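Local coordinates for exoglucanase A (Cellulomonas fimi, PDB 7CBD), which hydrolyses the beta-1,4-glucosidic bonds of cellulose with inversion of anomeric configuration, releasing cellobiose from non-reducing chain ends, this chain being its catalytic domain, at residues S58-N63 and S122-P127; G108-T113 and A118-E123; E241-D246 and T308-S313; I256-S259 and E263-F266. One frame throughout, in Å; residues are numbered along the deposited sequence.

In the fold
The chain is the glycoside hydrolase family 6 catalytic domain, a barrel-like alpha/beta fold built round a parallel sheet. Contacts 1 and 2 share Ser122 and Glu123 on helix 114-132, and their centres lie about 11 Å apart. The amide of Ile125 probably bonds to the carbonyl of Tyr120, which joins them along the helix. Contacts 3 and 4 form a second pair, centres about 15 Å apart. Contact 4 is nested inside the loop that contact 3 closes, and Ile256 packs on Leu244 and Asp246. The centres of contacts 1 and 3 are about 47 Å apart, across the chain's centre. All four lie away from the predicted catalytic residues Asp149 and Asp371.

Contact 1 (S58-N63 and S122-P127); sequences SAITGN and SEYIDP
The ring of Tyr124 meets Ile60 at a slant. CD1 of Ile60 lies 4.0 Å from ring atom CD1 of Tyr124. The Tyr120 ring also meets this ring, with planes about 25° apart. Ile60 is the main side chain of the contact. Its CG1 stands anti to the carbonyl carbon (chi1 -60°), and with chi2 extended, CD1 reaches the helix. There CD1 rests on two backbone carbonyls: it is 3.7 Å from Tyr124 O and 3.8 Å from Glu123 O. The other branch is looser, with CG2 of Ile60 4.4 Å from CB of Pro127. No hydrogen bond crosses between the segments. Helix 114-132 is irregular here. It has a pi-type turn at 122-125 and a kink at Pro127, whose N has no bond to the turn before. The polar end of Tyr124 is held elsewhere, since its OH bonds to Met54 O and Tyr94 N. On the other side, segment 58-63 closes on itself. Asn63 ND2 donates to Ser58 OG at 2.9 Å, almost straight (174°) and in the amide plane. Gly62 leaves the helical path with positive phi, and its N bonds to Ser58 O at 2.9 Å. The arrangement is plain packing in the family 6 alpha/beta barrel: a short, weakly bonded helix after strand 52-54 lies against the helix that follows strand 87-93.

Contact 2 (G108-T113 and A118-E123); sequences GELPAT and ARYKSE
Leu110 belongs to the loop that leads from strand 87-93 into helix 114-132, and it folds back onto the early part of that helix. Its two methyls divide the work. CD1 of Leu110 goes to the helix backbone at Tyr120, 3.7 Å from CA and also 3.7 Å from CB of Tyr120. It then reaches the edge of the ring, near its plane, at 4.1 Å from ring atom CD1 of Tyr120. CD2 of Leu110 sits in the bend of Arg119, 3.8 Å from its CD, and over one face of the guanidinium. Arg119 has CG anti to the backbone N (chi1 -165°), and its near-eclipsed chi3 (-1°) curls the chain round that methyl; a second conformer is modelled, so this outer part is less certain. This loop-to-helix step is part of a beta-alpha unit of the barrel. Ala112 centres an inverse gamma turn, closed by a weak bond from Thr113 N to Pro111 O (2.9 Å). Thr113 is the N-cap, and its OG1 bonds to Gly116 N. Putting an alanine at Leu110 takes away the isopropyl fork beyond CB and would probably leave a gap beside Tyr120 CB and the bent stem of Arg119. The end of Tyr120 leads away from 108-113, its side chain touches Leu96 and Pro97, and its OH bonds to Glu147 OE2. Main-chain bonds tie Leu110 to Gly98, and its side chain also touches Asp95.

Contact 3 (E241-D246 and T308-S313); sequences EPLLSD and TSITAS
Leu243 points at the opposite loop, while Ile310 lies beside it with its outer end turned in. The two side chains meet low down: CB of Leu243 is 4.0 Å from CG1 of Ile310. CG1 of Ile310 also meets CD2 of Leu243, while the leucine fork runs on to the main chain of Ser309. Its CD1 is 3.5 Å from Ser309 O, and its CD2 is 4.0 Å from Ser309 CA, so both methyls rest on the same residue. The leucine CG is anti to the carbonyl carbon (chi1 -54°), which directs the fork at this backbone. Ile310 returns the contact in the other direction, its CD1 lying 4.0 Å from Leu243 O. Each side chain therefore touches a carbonyl oxygen of the other segment. CD1 of Leu243 also comes within 4.4 Å of Thr308 C, but the Thr308 and Ser309 side chains leave the backbone pointing away. With only a CB left at Leu243, as in an alanine, the Ser309 backbone would probably lose this cover and Ile310 CG1 one of its apolar neighbours.

The contact joins the loop before strand 250-251 to the loop before helix 316-323, at the surface. Both loops also bond to the region of helix 316-323. The Glu241 carboxylate accepts from Val325 N and Asp326 N, and Thr311 N donates to Asn323 OD1. Ile310 and Leu244 both touch Tyr319. With no hydrogen bond or ion pair across it, the contact rests on van der Waals packing of methyl and methylene groups against each other and against backbone carbonyls.

Contact 4 (I256-S259 and E263-F266); sequences IRSS and EWNF
Arg257 reaches across to Trp264, Asn265 and Phe266. Its CB lies 3.5 Å from Asn265 O, a buried oxygen with no polar partner in the model. CG stands between the backbone N and the carbonyl carbon (chi1 67°), which turns the chain over Trp264 CA and O. The chain then runs extended. CD makes a CH-pi contact with the Phe266 ring, 3.6 Å from its centroid. NE comes 3.2 Å from Phe266 CZ. The guanidinium lies nearly flat to that ring, with planes 17° apart. Trp264 presents its edge to the opposite face, CE3 being 3.7 Å from Arg257 CZ. NH2 lies between Phe266 CZ and Trp264 CE3. At the tip, NH1 of Arg257 donates to Trp264 O at 2.9 Å, in both the guanidinium and carbonyl planes and on a lone pair. The two rings and this bond probably hold the group in this orientation. Trp264 N donates to Arg257 O at 2.7 Å, from above the carbonyl plane. Glu263 N bonds to Ser259 O at 2.9 Å, nearly in line (168°). CB of Ser258 sits over the six-membered ring of Trp264, 3.4 Å from its centroid, a second CH-pi contact. Glu263 and Trp264 both have positive phi, so the chain turns back tightly. The turn lies between strand 254-255 and helix 270-283; Ile256 and Ser259 pack on helix 316-323, and Asn265 ND2 bonds to Ser196 O of helix 196-199.

Contact 1 (S58-N63 and S122-P127)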
loop_
_atom_site.group_PDB
_atom_site.type_symbol
_atom_site.label_atom_id
_atom_site.label_comp_id
_atom_site.label_asym_id
_atom_site.label_seq_id
_atom_site.Cartn_x
_atom_site.Cartn_y
_atom_site.Cartn_z
ATOM N N SER A 58 -15.017 11.186 8.309
ATOM C CA SER A 58 -14.701 12.601 8.472
ATOM C C SER A 58 -13.670 13.092 7.467
ATOM O O SER A 58 -13.584 14.301 7.238
ATOM C CB SER A 58 -14.225 12.892 9.894
ATOM O OG SER A 58 -12.937 12.360 10.125
ATOM N N ALA A 59 -12.895 12.192 6.857
ATOM C CA ALA A 59 -11.933 12.610 5.846
ATOM C C ALA A 59 -12.605 13.114 4.578
ATOM O O ALA A 59 -11.958 13.801 3.777
ATOM C CB ALA A 59 -10.989 11.457 5.506
ATOM N N ILE A 60 -13.880 12.785 4.364
ATOM C CA ILE A 60 -14.549 13.206 3.136
ATOM C C ILE A 60 -14.708 14.721 3.109
ATOM O O ILE A 60 -14.356 15.378 2.127
ATOM C CB ILE A 60 -15.884 12.464 2.940
ATOM C CG1 ILE A 60 -15.639 10.956 2.857
ATOM C CG2 ILE A 60 -16.592 12.968 1.674
ATOM C CD1 ILE A 60 -16.904 10.115 3.039
ATOM N N THR A 61 -15.211 15.301 4.196
ATOM C CA THR A 61 -15.339 16.751 4.284
ATOM C C THR A 61 -14.080 17.430 4.815
ATOM O O THR A 61 -13.820 18.587 4.464
ATOM C CB THR A 61 -16.549 17.114 5.148
ATOM O OG1 THR A 61 -16.442 16.450 6.409
ATOM C CG2 THR A 61 -17.813 16.650 4.477
ATOM N N GLY A 62 -13.290 16.742 5.632
ATOM C CA GLY A 62 -12.044 17.280 6.156
ATOM C C GLY A 62 -11.956 17.143 7.665
ATOM O O GLY A 62 -12.962 17.199 8.377
ATOM N N ASN A 63 -10.733 16.982 8.162
ATOM C CA ASN A 63 -10.494 16.784 9.593
ATOM C C ASN A 63 -9.090 17.288 9.924
ATOM O O ASN A 63 -8.484 18.030 9.142
ATOM C CB ASN A 63 -10.753 15.314 9.985
ATOM C CG ASN A 63 -9.868 14.333 9.222
ATOM O OD1 ASN A 63 -8.746 14.661 8.835
ATOM N ND2 ASN A 63 -10.375 13.118 9.002
ATOM N N SER A 122 -24.235 4.582 2.874
ATOM C CA SER A 122 -24.909 5.869 2.747
ATOM C C SER A 122 -24.047 7.055 3.151
ATOM O O SER A 122 -24.210 8.143 2.588
ATOM C CB SER A 122 -26.202 5.871 3.569
ATOM O OG SER A 122 -25.924 5.949 4.955
ATOM N N GLU A 123 -23.143 6.881 4.117
ATOM C CA GLU A 123 -22.343 7.979 4.641
ATOM C C GLU A 123 -20.884 7.927 4.225
ATOM O O GLU A 123 -20.150 8.892 4.473
ATOM C CB GLU A 123 -22.427 8.023 6.178
ATOM C CG GLU A 123 -23.812 8.323 6.724
ATOM C CD GLU A 123 -23.922 8.093 8.229
ATOM O OE1 GLU A 123 -22.952 8.400 8.962
ATOM O OE2 GLU A 123 -24.977 7.588 8.681
ATOM N N TYR A 124 -20.442 6.834 3.606
ATOM C CA TYR A 124 -19.060 6.732 3.148
ATOM C C TYR A 124 -19.006 6.588 1.630
ATOM O O TYR A 124 -18.555 7.513 0.945
ATOM C CB TYR A 124 -18.329 5.612 3.902
ATOM C CG TYR A 124 -16.882 5.497 3.491
ATOM C CD1 TYR A 124 -15.925 6.393 3.966
ATOM C CD2 TYR A 124 -16.476 4.504 2.608
ATOM C CE1 TYR A 124 -14.589 6.306 3.554
ATOM C CE2 TYR A 124 -15.149 4.409 2.193
ATOM C CZ TYR A 124 -14.213 5.309 2.670
ATOM O OH TYR A 124 -12.906 5.211 2.250
ATOM N N ILE A 125 -19.477 5.471 1.069
ATOM C CA ILE A 125 -19.389 5.287 -0.378
ATOM C C ILE A 125 -20.236 6.321 -1.119
ATOM O O ILE A 125 -19.779 6.935 -2.091
ATOM C CB ILE A 125 -19.750 3.846 -0.786
ATOM C CG1 ILE A 125 -18.743 2.838 -0.216
ATOM C CG2 ILE A 125 -19.824 3.731 -2.307
ATOM C CD1 ILE A 125 -17.310 3.040 -0.662
ATOM N N ASP A 126 -21.491 6.510 -0.702
ATOM C CA ASP A 126 -22.358 7.410 -1.468
ATOM C C ASP A 126 -21.788 8.817 -1.593
ATOM O O ASP A 126 -21.755 9.346 -2.718
ATOM C CB ASP A 126 -23.792 7.423 -0.920
ATOM C CG ASP A 126 -24.589 6.184 -1.296
ATOM O OD1 ASP A 126 -24.072 5.321 -2.041
ATOM O OD2 ASP A 126 -25.744 6.077 -0.824
ATOM N N PRO A 127 -21.333 9.481 -0.521
ATOM C CA PRO A 127 -20.782 10.835 -0.707
ATOM C C PRO A 127 -19.495 10.854 -1.506
ATOM O O PRO A 127 -19.249 11.816 -2.241
ATOM C CB PRO A 127 -20.575 11.351 0.724
ATOM C CG PRO A 127 -21.421 10.473 1.586
ATOM C CD PRO A 127 -21.486 9.143 0.909
#

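Contact 2 (G108-T113 and A118-E123)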
loop_
_atom_site.group_PDB
_atom_site.type_symbol
_atom_site.label_atom_id
_atom_site.label_comp_id
_atom_site.label_asym_id
_atom_site.label_seq_id
_atom_site.Cartn_x
_atom_site.Cartn_y
_atom_site.Cartn_z
ATOM N N GLY A 108 -11.402 -0.412 12.840
ATOM C CA GLY A 108 -12.321 0.287 11.955
ATOM C C GLY A 108 -13.420 0.999 12.729
ATOM O O GLY A 108 -13.956 0.471 13.701
ATOM N N GLU A 109 -13.752 2.211 12.277
ATOM C CA GLU A 109 -14.783 2.997 12.950
ATOM C C GLU A 109 -16.184 2.417 12.781
ATOM O O GLU A 109 -17.060 2.712 13.601
ATOM C CB GLU A 109 -14.759 4.452 12.484
ATOM C CG GLU A 109 -15.212 4.629 11.045
ATOM C CD GLU A 109 -15.150 6.069 10.572
ATOM O OE1 GLU A 109 -14.711 6.946 11.348
ATOM O OE2 GLU A 109 -15.541 6.318 9.413
ATOM N N LEU A 110 -16.425 1.617 11.746
ATOM C CA LEU A 110 -17.756 1.050 11.541
ATOM C C LEU A 110 -17.780 -0.385 12.040
ATOM O O LEU A 110 -16.935 -1.189 11.620
ATOM C CB LEU A 110 -18.125 1.078 10.060
ATOM C CG LEU A 110 -18.222 2.468 9.422
ATOM C CD1 LEU A 110 -18.584 2.356 7.948
ATOM C CD2 LEU A 110 -19.220 3.345 10.184
ATOM N N PRO A 111 -18.714 -0.751 12.914
ATOM C CA PRO A 111 -18.763 -2.133 13.398
ATOM C C PRO A 111 -19.236 -3.077 12.310
ATOM O O PRO A 111 -19.912 -2.688 11.351
ATOM C CB PRO A 111 -19.795 -2.092 14.534
ATOM C CG PRO A 111 -20.059 -0.690 14.820
ATOM C CD PRO A 111 -19.688 0.116 13.600
ATOM N N ALA A 112 -18.891 -4.353 12.499
ATOM C CA ALA A 112 -19.322 -5.433 11.614
ATOM C C ALA A 112 -20.757 -5.818 11.971
ATOM O O ALA A 112 -21.025 -6.849 12.590
ATOM C CB ALA A 112 -18.385 -6.627 11.741
ATOM N N THR A 113 -21.686 -4.933 11.599
ATOM C CA THR A 113 -23.114 -5.124 11.812
ATOM C C THR A 113 -23.847 -4.529 10.621
ATOM O O THR A 113 -23.289 -3.736 9.858
ATOM C CB THR A 113 -23.627 -4.379 13.052
ATOM O OG1 THR A 113 -23.407 -2.973 12.872
ATOM C CG2 THR A 113 -22.932 -4.855 14.317
ATOM N N ALA A 118 -24.910 -0.230 6.614
ATOM C CA ALA A 118 -25.773 0.826 6.092
ATOM C C ALA A 118 -25.055 2.173 6.112
ATOM O O ALA A 118 -25.202 2.979 5.186
ATOM C CB ALA A 118 -27.091 0.870 6.866
ATOM N N ARG A 119 -24.252 2.424 7.148
ATOM C CA ARG A 119 -23.482 3.664 7.210
ATOM C C ARG A 119 -22.360 3.674 6.178
ATOM O O ARG A 119 -22.069 4.714 5.575
ATOM C CB ARG A 119 -22.907 3.830 8.614
ATOM C CG ARG A 119 -22.404 5.216 8.937
ATOM C CD ARG A 119 -22.435 5.446 10.440
ATOM N NE ARG A 119 -22.972 4.274 11.130
ATOM C CZ ARG A 119 -22.812 4.005 12.423
ATOM N NH1 ARG A 119 -22.129 4.829 13.207
ATOM N NH2 ARG A 119 -23.341 2.904 12.931
ATOM N N TYR A 120 -21.706 2.530 5.974
ATOM C CA TYR A 120 -20.691 2.437 4.927
ATOM C C TYR A 120 -21.268 2.832 3.573
ATOM O O TYR A 120 -20.662 3.601 2.822
ATOM C CB TYR A 120 -20.161 1.010 4.864
ATOM C CG TYR A 120 -19.068 0.785 3.838
ATOM C CD1 TYR A 120 -17.769 1.239 4.069
ATOM C CD2 TYR A 120 -19.322 0.086 2.658
ATOM C CE1 TYR A 120 -16.756 1.009 3.154
ATOM C CE2 TYR A 120 -18.310 -0.142 1.726
ATOM C CZ TYR A 120 -17.031 0.318 1.987
ATOM O OH TYR A 120 -16.031 0.088 1.081
ATOM N N LYS A 121 -22.459 2.329 3.260
ATOM C CA LYS A 121 -23.070 2.631 1.974
ATOM C C LYS A 121 -23.483 4.095 1.885
ATOM O O LYS A 121 -23.121 4.793 0.933
ATOM C CB LYS A 121 -24.280 1.722 1.741
ATOM C CG LYS A 121 -23.952 0.250 1.584
ATOM C CD LYS A 121 -25.219 -0.565 1.413
ATOM C CE LYS A 121 -24.925 -2.041 1.200
ATOM N NZ LYS A 121 -26.193 -2.820 1.165
ATOM N N SER A 122 -24.235 4.582 2.874
ATOM C CA SER A 122 -24.909 5.869 2.747
ATOM C C SER A 122 -24.047 7.055 3.151
ATOM O O SER A 122 -24.210 8.143 2.588
ATOM C CB SER A 122 -26.202 5.871 3.569
ATOM O OG SER A 122 -25.924 5.949 4.955
ATOM N N GLU A 123 -23.143 6.881 4.117
ATOM C CA GLU A 123 -22.343 7.979 4.641
ATOM C C GLU A 123 -20.884 7.927 4.225
ATOM O O GLU A 123 -20.150 8.892 4.473
ATOM C CB GLU A 123 -22.427 8.023 6.178
ATOM C CG GLU A 123 -23.812 8.323 6.724
ATOM C CD GLU A 123 -23.922 8.093 8.229
ATOM O OE1 GLU A 123 -22.952 8.400 8.962
ATOM O OE2 GLU A 123 -24.977 7.588 8.681
#

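Contact 3 (E241-D246 and T308-S313)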
loop_
_atom_site.group_PDB
_atom_site.type_symbol
_atom_site.label_atom_id
_atom_site.label_comp_id
_atom_site.label_asym_id
_atom_site.label_seq_id
_atom_site.Cartn_x
_atom_site.Cartn_y
_atom_site.Cartn_z
ATOM N N GLU A 241 14.046 -9.320 -4.704
ATOM C CA GLU A 241 15.173 -9.771 -3.900
ATOM C C GLU A 241 16.330 -10.035 -4.854
ATOM O O GLU A 241 16.374 -11.097 -5.490
ATOM C CB GLU A 241 14.812 -11.037 -3.119
ATOM C CG GLU A 241 13.994 -10.771 -1.858
ATOM C CD GLU A 241 14.795 -10.103 -0.747
ATOM O OE1 GLU A 241 16.012 -9.867 -0.921
ATOM O OE2 GLU A 241 14.203 -9.808 0.310
ATOM N N PRO A 242 17.282 -9.109 -4.997
ATOM C CA PRO A 242 18.280 -9.238 -6.073
ATOM C C PRO A 242 19.237 -10.402 -5.892
ATOM O O PRO A 242 19.704 -10.974 -6.886
ATOM C CB PRO A 242 19.026 -7.898 -6.015
ATOM C CG PRO A 242 18.837 -7.430 -4.595
ATOM C CD PRO A 242 17.448 -7.865 -4.225
ATOM N N LEU A 243 19.565 -10.752 -4.653
ATOM C CA LEU A 243 20.489 -11.843 -4.391
ATOM C C LEU A 243 19.766 -13.174 -4.276
ATOM O O LEU A 243 20.315 -14.208 -4.668
ATOM C CB LEU A 243 21.307 -11.546 -3.129
ATOM C CG LEU A 243 22.053 -10.203 -3.129
ATOM C CD1 LEU A 243 22.818 -10.012 -1.822
ATOM C CD2 LEU A 243 22.995 -10.084 -4.326
ATOM N N LEU A 244 18.527 -13.160 -3.801
ATOM C CA LEU A 244 17.713 -14.367 -3.686
ATOM C C LEU A 244 16.712 -14.427 -4.839
ATOM O O LEU A 244 15.494 -14.407 -4.646
ATOM C CB LEU A 244 17.014 -14.393 -2.330
ATOM C CG LEU A 244 17.922 -14.356 -1.097
ATOM C CD1 LEU A 244 17.104 -14.271 0.183
ATOM C CD2 LEU A 244 18.833 -15.579 -1.073
ATOM N N SER A 245 17.252 -14.494 -6.055
ATOM C CA SER A 245 16.453 -14.384 -7.268
ATOM C C SER A 245 15.860 -15.710 -7.719
ATOM O O SER A 245 15.093 -15.731 -8.688
ATOM C CB SER A 245 17.297 -13.797 -8.401
ATOM O OG SER A 245 18.371 -14.669 -8.711
ATOM N N ASP A 246 16.187 -16.809 -7.051
ATOM C CA ASP A 246 15.720 -18.137 -7.442
ATOM C C ASP A 246 15.135 -18.800 -6.200
ATOM O O ASP A 246 15.865 -19.402 -5.408
ATOM C CB ASP A 246 16.882 -18.946 -8.012
ATOM C CG ASP A 246 16.498 -20.369 -8.373
ATOM O OD1 ASP A 246 17.408 -21.113 -8.800
ATOM O OD2 ASP A 246 15.312 -20.746 -8.251
ATOM N N THR A 308 25.016 -6.370 -0.592
ATOM C CA THR A 308 25.396 -5.972 -1.940
ATOM C C THR A 308 25.943 -7.114 -2.780
ATOM O O THR A 308 26.077 -6.954 -3.998
ATOM C CB THR A 308 26.427 -4.834 -1.890
ATOM O OG1 THR A 308 27.442 -5.152 -0.931
ATOM C CG2 THR A 308 25.752 -3.522 -1.496
ATOM N N SER A 309 26.271 -8.248 -2.170
ATOM C CA SER A 309 26.726 -9.415 -2.907
ATOM C C SER A 309 26.386 -10.650 -2.092
ATOM O O SER A 309 26.100 -10.564 -0.895
ATOM C CB SER A 309 28.227 -9.349 -3.205
ATOM O OG SER A 309 28.973 -9.335 -2.003
ATOM N N ILE A 310 26.401 -11.803 -2.757
ATOM C CA ILE A 310 26.002 -13.041 -2.100
ATOM C C ILE A 310 27.050 -13.433 -1.068
ATOM O O ILE A 310 28.246 -13.541 -1.374
ATOM C CB ILE A 310 25.771 -14.157 -3.131
ATOM C CG1 ILE A 310 24.462 -13.924 -3.889
ATOM C CG2 ILE A 310 25.739 -15.520 -2.449
ATOM C CD1 ILE A 310 24.215 -14.925 -5.001
ATOM N N THR A 311 26.605 -13.623 0.170
ATOM C CA THR A 311 27.434 -14.197 1.219
ATOM C C THR A 311 27.240 -15.706 1.177
ATOM O O THR A 311 26.109 -16.193 1.284
ATOM C CB THR A 311 27.013 -13.649 2.582
ATOM O OG1 THR A 311 27.303 -12.246 2.646
ATOM C CG2 THR A 311 27.752 -14.367 3.698
ATOM N N ALA A 312 28.333 -16.439 1.001
ATOM C CA ALA A 312 28.244 -17.884 0.869
ATOM C C ALA A 312 27.922 -18.522 2.212
ATOM O O ALA A 312 28.412 -18.085 3.258
ATOM C CB ALA A 312 29.567 -18.443 0.342
ATOM N N SER A 313 27.086 -19.559 2.180
ATOM C CA SER A 313 26.794 -20.338 3.374
ATOM C C SER A 313 26.256 -21.703 2.972
ATOM O O SER A 313 25.581 -21.843 1.949
ATOM C CB SER A 313 25.782 -19.637 4.284
ATOM O OG SER A 313 25.489 -20.450 5.406
#

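Contact 4 (I256-S259 and E263-F266)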
loop_
_atom_site.group_PDB
_atom_site.type_symbol
_atom_site.label_atom_id
_atom_site.label_comp_id
_atom_site.label_asym_id
_atom_site.label_seq_id
_atom_site.Cartn_x
_atom_site.Cartn_y
_atom_site.Cartn_z
ATOM N N ILE A 256 16.059 -23.280 -0.030
ATOM C CA ILE A 256 16.165 -22.033 0.721
ATOM C C ILE A 256 14.799 -21.495 1.113
ATOM O O ILE A 256 14.689 -20.764 2.103
ATOM C CB ILE A 256 17.029 -20.960 0.014
ATOM C CG1 ILE A 256 16.343 -20.437 -1.257
ATOM C CG2 ILE A 256 18.429 -21.504 -0.256
ATOM C CD1 ILE A 256 16.940 -19.130 -1.787
ATOM N N ARG A 257 13.741 -21.846 0.373
ATOM C CA ARG A 257 12.405 -21.396 0.761
ATOM C C ARG A 257 11.954 -21.996 2.090
ATOM O O ARG A 257 11.053 -21.443 2.728
ATOM C CB ARG A 257 11.380 -21.693 -0.340
ATOM C CG ARG A 257 11.142 -23.175 -0.563
ATOM C CD ARG A 257 10.085 -23.426 -1.646
ATOM N NE ARG A 257 9.910 -24.849 -1.938
ATOM C CZ ARG A 257 8.805 -25.545 -1.671
ATOM N NH1 ARG A 257 7.762 -24.955 -1.105
ATOM N NH2 ARG A 257 8.741 -26.838 -1.975
ATOM N N SER A 258 12.572 -23.093 2.532
ATOM C CA SER A 258 12.236 -23.677 3.825
ATOM C C SER A 258 12.865 -22.930 4.992
ATOM O O SER A 258 12.654 -23.325 6.144
ATOM C CB SER A 258 12.642 -25.147 3.876
ATOM O OG SER A 258 14.044 -25.288 3.970
ATOM N N SER A 259 13.629 -21.875 4.722
ATOM C CA SER A 259 14.172 -21.033 5.774
ATOM C C SER A 259 13.058 -20.486 6.665
ATOM O O SER A 259 11.900 -20.349 6.256
ATOM C CB SER A 259 14.932 -19.859 5.154
ATOM O OG SER A 259 14.085 -19.081 4.317
ATOM N N GLU A 263 9.256 -19.749 5.157
ATOM C CA GLU A 263 8.183 -20.676 5.549
ATOM C C GLU A 263 7.599 -21.416 4.342
ATOM O O GLU A 263 6.387 -21.612 4.237
ATOM C CB GLU A 263 7.071 -19.960 6.330
ATOM C CG GLU A 263 7.525 -19.297 7.624
ATOM C CD GLU A 263 6.425 -18.499 8.322
ATOM O OE1 GLU A 263 5.432 -18.109 7.668
ATOM O OE2 GLU A 263 6.571 -18.241 9.538
ATOM N N TRP A 264 8.467 -21.812 3.411
ATOM C CA TRP A 264 8.152 -22.596 2.205
ATOM C C TRP A 264 7.494 -21.789 1.075
ATOM O O TRP A 264 7.157 -22.369 0.038
ATOM C CB TRP A 264 7.354 -23.882 2.485
ATOM C CG TRP A 264 8.046 -24.834 3.436
ATOM C CD1 TRP A 264 7.925 -24.869 4.798
ATOM C CD2 TRP A 264 8.955 -25.889 3.091
ATOM N NE1 TRP A 264 8.703 -25.878 5.320
ATOM C CE2 TRP A 264 9.343 -26.520 4.293
ATOM C CE3 TRP A 264 9.477 -26.362 1.884
ATOM C CZ2 TRP A 264 10.228 -27.596 4.320
ATOM C CZ3 TRP A 264 10.356 -27.432 1.914
ATOM C CH2 TRP A 264 10.723 -28.035 3.124
ATOM N N ASN A 265 7.305 -20.485 1.244
ATOM C CA ASN A 265 6.730 -19.631 0.210
ATOM C C ASN A 265 7.697 -19.514 -0.970
ATOM O O ASN A 265 8.892 -19.295 -0.779
ATOM C CB ASN A 265 6.544 -18.253 0.848
ATOM C CG ASN A 265 5.588 -17.348 0.106
ATOM O OD1 ASN A 265 5.342 -17.489 -1.094
ATOM N ND2 ASN A 265 5.045 -16.380 0.838
ATOM N N PHE A 266 7.178 -19.642 -2.202
ATOM C CA PHE A 266 7.989 -19.422 -3.403
ATOM C C PHE A 266 8.071 -17.959 -3.822
ATOM O O PHE A 266 8.871 -17.629 -4.707
ATOM C CB PHE A 266 7.433 -20.194 -4.605
ATOM C CG PHE A 266 7.786 -21.650 -4.623
ATOM C CD1 PHE A 266 9.024 -22.079 -5.078
ATOM C CD2 PHE A 266 6.860 -22.597 -4.219
ATOM C CE1 PHE A 266 9.337 -23.429 -5.108
ATOM C CE2 PHE A 266 7.166 -23.945 -4.250
ATOM C CZ PHE A 266 8.409 -24.359 -4.702
#